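Local coordinates for SusD superfamily protein (PDB 3L22) that probably binds sugars at the cell surface as a SusD-family outer-membrane protein, handing glycans on for uptake by the bacterium, at residues K44-F49 and V322-Y327; Y128-N133 and K207-M212; S147-L152 and Q430-L435. All blocks are in the same frame, centred on the assembly; numbering follows the deposited sequence.

Contact 1: residues K44-F49 and V322-Y327; sequences KSYLVF and VPIFRY. With EDO (1,2-ethanediol), chain B.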
# COMPACT_ATOMS: atom_id res chain seq x y z
N LYS A 44 -0.71 -2.40 -11.60
CA LYS A 44 -1.13 -3.77 -11.28
C LYS A 44 -0.70 -4.25 -9.88
O LYS A 44 -1.44 -5.02 -9.27
CB LYS A 44 -0.64 -4.77 -12.35
CG LYS A 44 -1.46 -4.67 -13.66
CD LYS A 44 -1.03 -5.67 -14.74
CE LYS A 44 -1.39 -7.11 -14.36
NZ LYS A 44 -0.85 -8.04 -15.35
N SER A 45 0.46 -3.85 -9.39
CA SER A 45 0.93 -4.32 -8.05
C SER A 45 0.19 -3.67 -6.89
O SER A 45 0.07 -4.27 -5.81
CB SER A 45 2.46 -4.23 -7.91
OG SER A 45 3.08 -5.07 -8.91
N TYR A 46 -0.44 -2.51 -7.12
CA TYR A 46 -1.35 -1.96 -6.14
C TYR A 46 -2.68 -2.69 -6.20
O TYR A 46 -3.24 -3.07 -5.17
CB TYR A 46 -1.56 -0.50 -6.47
CG TYR A 46 -2.40 0.41 -5.58
CD1 TYR A 46 -1.82 1.11 -4.53
CD2 TYR A 46 -3.73 0.63 -5.84
CE1 TYR A 46 -2.55 2.01 -3.76
CE2 TYR A 46 -4.49 1.53 -5.08
CZ TYR A 46 -3.87 2.23 -4.06
OH TYR A 46 -4.59 3.18 -3.39
N LEU A 47 -3.18 -2.91 -7.41
CA LEU A 47 -4.38 -3.69 -7.64
C LEU A 47 -4.29 -5.10 -7.03
O LEU A 47 -5.30 -5.66 -6.59
CB LEU A 47 -4.68 -3.80 -9.14
CG LEU A 47 -5.23 -2.51 -9.76
CD1 LEU A 47 -4.89 -2.37 -11.26
CD2 LEU A 47 -6.72 -2.39 -9.49
N VAL A 48 -3.07 -5.66 -7.01
CA VAL A 48 -2.83 -6.94 -6.37
C VAL A 48 -3.37 -6.98 -4.94
O VAL A 48 -3.99 -7.97 -4.57
CB VAL A 48 -1.31 -7.32 -6.40
CG1 VAL A 48 -0.95 -8.31 -5.26
CG2 VAL A 48 -0.98 -7.87 -7.75
N PHE A 49 -3.16 -5.92 -4.17
CA PHE A 49 -3.61 -5.93 -2.77
C PHE A 49 -5.13 -5.87 -2.60
O PHE A 49 -5.64 -6.44 -1.63
CB PHE A 49 -2.82 -4.92 -1.93
CG PHE A 49 -1.36 -5.25 -1.90
CD1 PHE A 49 -0.90 -6.36 -1.17
CD2 PHE A 49 -0.45 -4.54 -2.66
CE1 PHE A 49 0.45 -6.71 -1.17
CE2 PHE A 49 0.91 -4.89 -2.65
CZ PHE A 49 1.35 -5.98 -1.90
N VAL A 322 -2.58 7.64 -7.55
CA VAL A 322 -2.70 6.48 -6.72
C VAL A 322 -2.38 6.92 -5.29
O VAL A 322 -1.26 7.34 -5.00
CB VAL A 322 -1.76 5.37 -7.20
CG1 VAL A 322 -1.84 4.08 -6.30
CG2 VAL A 322 -2.10 5.05 -8.69
N PRO A 323 -3.38 6.89 -4.39
CA PRO A 323 -3.20 7.30 -3.00
C PRO A 323 -2.58 6.18 -2.15
O PRO A 323 -3.18 5.09 -1.98
CB PRO A 323 -4.63 7.58 -2.56
CG PRO A 323 -5.45 6.60 -3.31
CD PRO A 323 -4.76 6.42 -4.64
N ILE A 324 -1.39 6.42 -1.62
CA ILE A 324 -0.69 5.43 -0.78
C ILE A 324 -1.10 5.63 0.69
O ILE A 324 -1.56 4.71 1.32
CB ILE A 324 0.84 5.52 -0.97
CG1 ILE A 324 1.21 5.27 -2.45
CG2 ILE A 324 1.59 4.57 -0.04
CD1 ILE A 324 0.80 3.93 -3.04
N PHE A 325 -0.89 6.83 1.22
CA PHE A 325 -1.26 7.19 2.57
C PHE A 325 -2.14 8.44 2.57
O PHE A 325 -1.76 9.47 1.97
CB PHE A 325 -0.02 7.53 3.42
CG PHE A 325 1.02 6.45 3.48
CD1 PHE A 325 0.68 5.14 3.78
CD2 PHE A 325 2.37 6.77 3.31
CE1 PHE A 325 1.64 4.17 3.87
CE2 PHE A 325 3.33 5.82 3.39
CZ PHE A 325 2.98 4.50 3.67
N ARG A 326 -3.27 8.36 3.26
CA ARG A 326 -4.06 9.55 3.57
C ARG A 326 -4.51 9.53 5.02
O ARG A 326 -4.46 8.47 5.69
CB ARG A 326 -5.22 9.72 2.57
CG ARG A 326 -6.24 8.67 2.53
CD ARG A 326 -7.24 8.97 1.42
NE ARG A 326 -8.17 7.90 1.14
CZ ARG A 326 -9.32 7.66 1.79
NH1 ARG A 326 -9.74 8.41 2.81
NH2 ARG A 326 -10.10 6.65 1.41
N TYR A 327 -4.94 10.69 5.50
CA TYR A 327 -5.14 10.86 6.93
C TYR A 327 -6.25 10.00 7.56
O TYR A 327 -6.15 9.69 8.74
CB TYR A 327 -5.36 12.35 7.24
CG TYR A 327 -5.36 12.70 8.71
CD1 TYR A 327 -4.30 12.36 9.55
CD2 TYR A 327 -6.40 13.44 9.26
CE1 TYR A 327 -4.34 12.65 10.90
CE2 TYR A 327 -6.43 13.78 10.60
CZ TYR A 327 -5.40 13.40 11.41
OH TYR A 327 -5.45 13.77 12.72
C1 EDO B . -3.97 12.59 17.23
O1 EDO B . -2.76 12.51 18.00
C2 EDO B . -4.11 11.42 16.25
O2 EDO B . -4.15 11.76 14.83

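Contact 2: residues Y128-N133 and K207-M212; sequences YYYLNN and KMRVYM. With EDO (1,2-ethanediol), chain Z.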
# COMPACT_ATOMS: atom_id res chain seq x y z
N TYR A 128 10.55 -2.73 -0.35
CA TYR A 128 10.69 -3.91 0.51
C TYR A 128 9.42 -4.21 1.30
O TYR A 128 9.09 -5.38 1.53
CB TYR A 128 11.91 -3.79 1.44
CG TYR A 128 13.19 -4.19 0.76
CD1 TYR A 128 13.38 -5.51 0.34
CD2 TYR A 128 14.21 -3.26 0.49
CE1 TYR A 128 14.53 -5.90 -0.32
CE2 TYR A 128 15.39 -3.66 -0.17
CZ TYR A 128 15.53 -4.98 -0.57
OH TYR A 128 16.64 -5.42 -1.24
N TYR A 129 8.71 -3.17 1.74
CA TYR A 129 7.50 -3.37 2.50
C TYR A 129 6.43 -4.14 1.70
O TYR A 129 5.78 -5.07 2.22
CB TYR A 129 6.94 -2.00 2.98
CG TYR A 129 5.53 -2.06 3.46
CD1 TYR A 129 5.24 -2.41 4.78
CD2 TYR A 129 4.48 -1.75 2.63
CE1 TYR A 129 3.94 -2.47 5.24
CE2 TYR A 129 3.15 -1.82 3.08
CZ TYR A 129 2.89 -2.17 4.38
OH TYR A 129 1.59 -2.22 4.86
N TYR A 130 6.24 -3.74 0.44
CA TYR A 130 5.29 -4.46 -0.40
C TYR A 130 5.73 -5.91 -0.71
O TYR A 130 4.90 -6.82 -0.65
CB TYR A 130 4.97 -3.65 -1.66
CG TYR A 130 4.09 -2.44 -1.36
CD1 TYR A 130 2.82 -2.60 -0.82
CD2 TYR A 130 4.51 -1.15 -1.67
CE1 TYR A 130 1.99 -1.52 -0.57
CE2 TYR A 130 3.71 -0.06 -1.42
CZ TYR A 130 2.45 -0.24 -0.89
OH TYR A 130 1.64 0.83 -0.64
N LEU A 131 7.02 -6.15 -0.95
CA LEU A 131 7.52 -7.51 -1.12
C LEU A 131 7.26 -8.36 0.15
O LEU A 131 6.86 -9.53 0.06
CB LEU A 131 9.00 -7.52 -1.46
CG LEU A 131 9.48 -6.89 -2.78
CD1 LEU A 131 11.01 -6.93 -2.83
CD2 LEU A 131 8.83 -7.64 -4.00
N ASN A 132 7.38 -7.73 1.32
CA ASN A 132 7.23 -8.43 2.59
C ASN A 132 5.77 -8.80 2.87
O ASN A 132 5.51 -9.52 3.82
CB ASN A 132 7.75 -7.57 3.76
CG ASN A 132 8.56 -8.36 4.78
OD1 ASN A 132 9.16 -9.38 4.45
ND2 ASN A 132 8.59 -7.88 6.04
N ASN A 133 4.85 -8.25 2.09
CA ASN A 133 3.42 -8.57 2.20
C ASN A 133 2.90 -9.44 1.05
O ASN A 133 1.67 -9.56 0.88
CB ASN A 133 2.63 -7.27 2.31
CG ASN A 133 2.71 -6.66 3.69
OD1 ASN A 133 2.02 -7.13 4.60
ND2 ASN A 133 3.56 -5.63 3.86
N LYS A 207 6.34 3.56 8.94
CA LYS A 207 6.86 3.07 10.20
C LYS A 207 5.68 2.53 11.03
O LYS A 207 5.73 1.44 11.57
CB LYS A 207 7.59 4.20 10.90
CG LYS A 207 8.38 3.84 12.13
CD LYS A 207 9.17 5.04 12.71
CE LYS A 207 10.29 5.54 11.82
NZ LYS A 207 11.26 6.43 12.54
N MSE A 208 4.58 3.26 11.07
CA MSE A 208 3.42 2.76 11.77
C MSE A 208 2.93 1.43 11.20
O MSE A 208 2.66 0.51 11.98
CB MSE A 208 2.28 3.75 11.80
CG MSE A 208 1.06 3.17 12.49
SE MSE A 208 -0.29 4.47 13.06
CE MSE A 208 -0.39 5.28 11.51
N ARG A 209 2.80 1.32 9.88
CA ARG A 209 2.38 0.08 9.27
C ARG A 209 3.30 -1.08 9.63
O ARG A 209 2.83 -2.18 9.90
CB ARG A 209 2.29 0.20 7.75
CG ARG A 209 1.13 1.04 7.27
CD ARG A 209 0.80 0.63 5.83
NE ARG A 209 -0.17 1.43 5.11
CZ ARG A 209 -0.52 1.22 3.85
NH1 ARG A 209 0.03 0.21 3.15
NH2 ARG A 209 -1.42 1.99 3.28
N VAL A 210 4.60 -0.83 9.61
CA VAL A 210 5.55 -1.86 9.93
C VAL A 210 5.38 -2.30 11.38
O VAL A 210 5.31 -3.48 11.67
CB VAL A 210 7.00 -1.39 9.65
CG1 VAL A 210 8.03 -2.33 10.28
CG2 VAL A 210 7.21 -1.29 8.13
N TYR A 211 5.33 -1.35 12.31
CA TYR A 211 5.18 -1.72 13.70
C TYR A 211 3.87 -2.44 13.97
O TYR A 211 3.84 -3.38 14.75
CB TYR A 211 5.38 -0.52 14.63
CG TYR A 211 6.83 -0.13 14.90
CD1 TYR A 211 7.78 -1.07 15.30
CD2 TYR A 211 7.24 1.21 14.80
CE1 TYR A 211 9.09 -0.69 15.61
CE2 TYR A 211 8.55 1.58 15.11
CZ TYR A 211 9.47 0.63 15.49
OH TYR A 211 10.76 0.98 15.82
N MSE A 212 2.78 -2.06 13.30
CA MSE A 212 1.53 -2.83 13.46
C MSE A 212 1.67 -4.28 13.01
O MSE A 212 1.14 -5.19 13.67
CB MSE A 212 0.37 -2.17 12.72
CG MSE A 212 -0.02 -0.88 13.36
SE MSE A 212 -1.38 0.04 12.30
CE MSE A 212 -2.87 -0.92 12.71
C1 EDO Z . 13.12 3.81 14.81
O1 EDO Z . 12.38 5.01 14.72
C2 EDO Z . 13.27 3.01 13.54
O2 EDO Z . 12.82 3.66 12.36
O HOH W 1 1.45 -3.36 7.27
O HOH W 2 -0.88 0.16 0.30

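Contact 3: residues S147-L152 and Q430-L435; sequences SVPLRL and QVELLL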
# COMPACT_ATOMS: atom_id res chain seq x y z
N SER A 147 11.53 -14.55 3.53
CA SER A 147 10.90 -13.56 2.69
C SER A 147 11.67 -13.43 1.38
O SER A 147 11.44 -14.24 0.49
CB SER A 147 10.76 -12.24 3.45
OG SER A 147 10.20 -11.23 2.63
N VAL A 148 12.57 -12.46 1.26
CA VAL A 148 13.18 -12.12 -0.03
C VAL A 148 14.66 -11.78 0.21
O VAL A 148 15.05 -11.48 1.33
CB VAL A 148 12.44 -10.94 -0.70
CG1 VAL A 148 10.93 -11.26 -0.97
CG2 VAL A 148 12.61 -9.63 0.08
N PRO A 149 15.51 -11.84 -0.85
CA PRO A 149 16.90 -11.35 -0.72
C PRO A 149 16.97 -9.88 -0.41
O PRO A 149 16.27 -9.07 -1.06
CB PRO A 149 17.48 -11.59 -2.12
CG PRO A 149 16.57 -12.68 -2.73
CD PRO A 149 15.24 -12.41 -2.18
N LEU A 150 17.80 -9.54 0.59
CA LEU A 150 17.94 -8.18 1.03
C LEU A 150 19.11 -7.58 0.24
O LEU A 150 20.25 -7.61 0.68
CB LEU A 150 18.16 -8.13 2.55
CG LEU A 150 18.25 -6.75 3.22
CD1 LEU A 150 17.16 -5.78 2.71
CD2 LEU A 150 18.15 -6.91 4.73
N ARG A 151 18.82 -7.07 -0.96
CA ARG A 151 19.84 -6.50 -1.84
C ARG A 151 20.00 -5.00 -1.55
O ARG A 151 19.08 -4.22 -1.77
CB ARG A 151 19.45 -6.71 -3.31
CG ARG A 151 19.13 -8.18 -3.65
CD ARG A 151 19.03 -8.44 -5.13
NE ARG A 151 18.80 -9.84 -5.43
CZ ARG A 151 19.73 -10.79 -5.47
NH1 ARG A 151 21.02 -10.52 -5.25
NH2 ARG A 151 19.36 -12.03 -5.77
N LEU A 152 21.18 -4.62 -1.06
CA LEU A 152 21.46 -3.26 -0.65
C LEU A 152 22.68 -2.62 -1.31
O LEU A 152 22.98 -1.47 -1.03
CB LEU A 152 21.56 -3.19 0.88
CG LEU A 152 20.30 -3.59 1.65
CD1 LEU A 152 20.62 -3.67 3.18
CD2 LEU A 152 19.12 -2.64 1.39
N GLN A 430 9.96 -17.62 -10.98
CA GLN A 430 10.94 -18.23 -11.89
C GLN A 430 12.06 -17.26 -12.34
O GLN A 430 13.20 -17.70 -12.48
CB GLN A 430 10.24 -18.81 -13.13
CG GLN A 430 11.14 -19.51 -14.17
CD GLN A 430 11.83 -20.79 -13.65
OE1 GLN A 430 11.66 -21.20 -12.49
NE2 GLN A 430 12.58 -21.43 -14.54
N VAL A 431 11.74 -15.98 -12.55
CA VAL A 431 12.78 -15.02 -12.95
C VAL A 431 13.94 -15.00 -11.94
O VAL A 431 15.09 -14.98 -12.32
CB VAL A 431 12.26 -13.57 -13.18
CG1 VAL A 431 11.42 -13.52 -14.41
CG2 VAL A 431 11.49 -13.04 -11.96
N GLU A 432 13.62 -15.07 -10.65
CA GLU A 432 14.65 -15.15 -9.62
C GLU A 432 15.31 -16.53 -9.57
O GLU A 432 16.55 -16.64 -9.47
CB GLU A 432 14.04 -14.79 -8.26
CG GLU A 432 15.00 -14.76 -7.07
CD GLU A 432 16.00 -13.60 -7.07
OE1 GLU A 432 15.88 -12.68 -7.90
OE2 GLU A 432 16.90 -13.61 -6.21
N LEU A 433 14.50 -17.58 -9.64
CA LEU A 433 15.01 -18.95 -9.47
C LEU A 433 16.06 -19.30 -10.52
O LEU A 433 16.99 -20.04 -10.21
CB LEU A 433 13.87 -19.97 -9.50
CG LEU A 433 12.78 -19.93 -8.41
CD1 LEU A 433 11.82 -21.09 -8.69
CD2 LEU A 433 13.37 -20.02 -7.01
N LEU A 434 15.93 -18.75 -11.72
CA LEU A 434 16.90 -18.96 -12.80
C LEU A 434 18.27 -18.36 -12.47
O LEU A 434 19.27 -18.95 -12.81
CB LEU A 434 16.38 -18.40 -14.13
CG LEU A 434 15.25 -19.19 -14.83
CD1 LEU A 434 14.57 -18.34 -15.92
CD2 LEU A 434 15.76 -20.52 -15.42
N LEU A 435 18.30 -17.22 -11.80
CA LEU A 435 19.54 -16.48 -11.54
C LEU A 435 20.13 -16.66 -10.15
O LEU A 435 21.32 -16.42 -9.98
CB LEU A 435 19.28 -14.98 -11.71
CG LEU A 435 18.85 -14.50 -13.09
CD1 LEU A 435 18.48 -13.02 -12.99
CD2 LEU A 435 19.95 -14.74 -14.12
O HOH W 3 16.16 -10.41 -6.38

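Contact 1: residues K44-F49 and V322-Y327
Val-322 CG1 sits almost squarely over the phenol ring of Tyr-46, and this methyl-on-ring contact is the apolar centre joining 44-49 to 322-327. The methyl carbon lies 3.4 Å from the ring centroid and only 14° off the ring normal, which meets the criteria for a CH-pi interaction. Both groups are brought face to methyl by the same choice of first torsion: Tyr-46 carries CG anti to its amide nitrogen (chi1 -176°), Val-322 has CG1 likewise anti to the backbone nitrogen, and the two side chains approach from opposite directions. Beside this centre, Ile-324 reaches the ring obliquely with the end of its chain, CD1 lying 3.9 Å from Tyr-46 CE1.

Toward the hydroxyl the contact turns polar. Tyr-46 OH donates a hydrogen bond of 2.8 Å to the carbonyl O of Pro-323, which lies near the ring plane at its edge. The hydroxyl is tilted 26° from the carbonyl plane. The Tyr-46 and Pro-323 side chains cross at about a right angle, with Pro-323 CD 3.5 Å from Tyr-46 OH. One buried side chain is therefore fixed twice, through its face by a methyl and through its hydroxyl by a backbone oxygen.

The strand 322-326 pairs antiparallel with 249-253, where Ile-324 and Phe-325 together face Phe-251 in a classic beta bulge. Leu-267 of helix 267-271 also packs on Tyr-46, so helix 44-52 is joined close to the centre of the molecule to this two-stranded sheet, just before helix 327-339 begins.

Contact 2: residues Y128-N133 and K207-M212
Tyr-129 and Arg-209 cross at about a right angle and form the tight part of this helix-to-helix contact. The phenol oxygen presses against the aliphatic arm of the arginine, with Tyr-129 OH 3.1 Å from Arg-209 CD. Because the arm is extended from CG to NE, its NH1 also comes alongside the hydroxyl, donating a weak hydrogen bond to Tyr-129 OH at 3.4 Å, fairly straight at 160°. The ring and guanidinium planes are 57° apart, so they do not stack. The stronger hold on the arginine is its salt bridge from NE to Glu-329.

Elsewhere the fit is looser. Val-210 CG2 approaches the ring obliquely, 4.0 Å from Tyr-129 CD1, while two waters extend the polar link between the helices. One joins Tyr-129 OH at 2.7 Å to the carbonyl O of Arg-209; the other accepts from Arg-209 NH1 and lies 2.8 Å from Tyr-130 OH.

On its own segment, Asn-133 ND2 bonds to Tyr-129 O at 2.8 Å and lies over one face of the phenol ring, offset toward its CE1-CZ rim. Helices 113-131 and 200-213 thus meet through aromatic and arginine side chains, consistent with the packed helical scaffold of SusD-family proteins, related to TPR folds.

Contact 3: residues S147-L152 and Q430-L435
Arg-151 and Glu-432 reach toward each other from opposite directions, and their charged ends meet in a salt bridge between the loop segment 147-152 and the helix 430-435. Arg-151 NH2 donates to Glu-432 OE2 at 3.0 Å. The carboxylate oxygen lies only 4° out of the guanidinium plane, so it approaches the edge of that group, and it accepts through its syn lone pair. The planes are turned 53° apart and OE1 of Glu-432 stays 4.1 Å from Arg-151 NH2, so the direct link is a single nitrogen to a single oxygen.

A water supplies the second link. It accepts from Arg-151 NE at 2.9 Å and donates to Glu-432 OE1 at 2.7 Å, so both carboxylate oxygens are connected to the same guanidinium, one directly and one through solvent. The arginine arrives with its arm extended from CG to NE, whereas the glutamate is bent at chi2 (70°), which turns its carboxylate onto the guanidinium edge. Pro-149 shares the site: it and the acid run past each other in opposite directions, bringing Pro-149 CG within 3.6 Å of Glu-432 OE2, while Pro-149 CB lies over one face of the Arg-151 guanidinium, offset toward the rim, 3.7 Å above the plane.

Both charged groups have further partners that hold their orientation. Arg-151 NH2 also bonds to Asn-161 O, Glu-432 OE2 to Asn-436 ND2 and Glu-432 OE1 to Trp-85 NE1. Trp-85 and Tyr-89 of helix 79-103 pack against Pro-149 and Arg-151 respectively, so the contact joins the loop between helices 113-131 and 168-178 to the C-terminal helix 430-435, with helix 79-103 alongside.

Following the chain from its N terminus, helix 44-52 comes first, and contact 1 closes a long loop when strand 322-326 returns to it. Within that span, contact 2 closes a shorter one by bringing helix 113-131 against helix 200-213. Segment 147-152 lies inside both loops, but its partner 430-435 lies beyond them near the C terminus, so contact 3 crosses the other two. Contacts 1 and 2 touch directly, through Phe-49 on Tyr-130 and Phe-325 on Arg-209. Contacts 2 and 3 are joined by probable hydrogen bonds, Tyr-128 OH with Arg-151 O and Asn-132 OD1 with Ser-147 OG; contacts 1 and 3 do not touch.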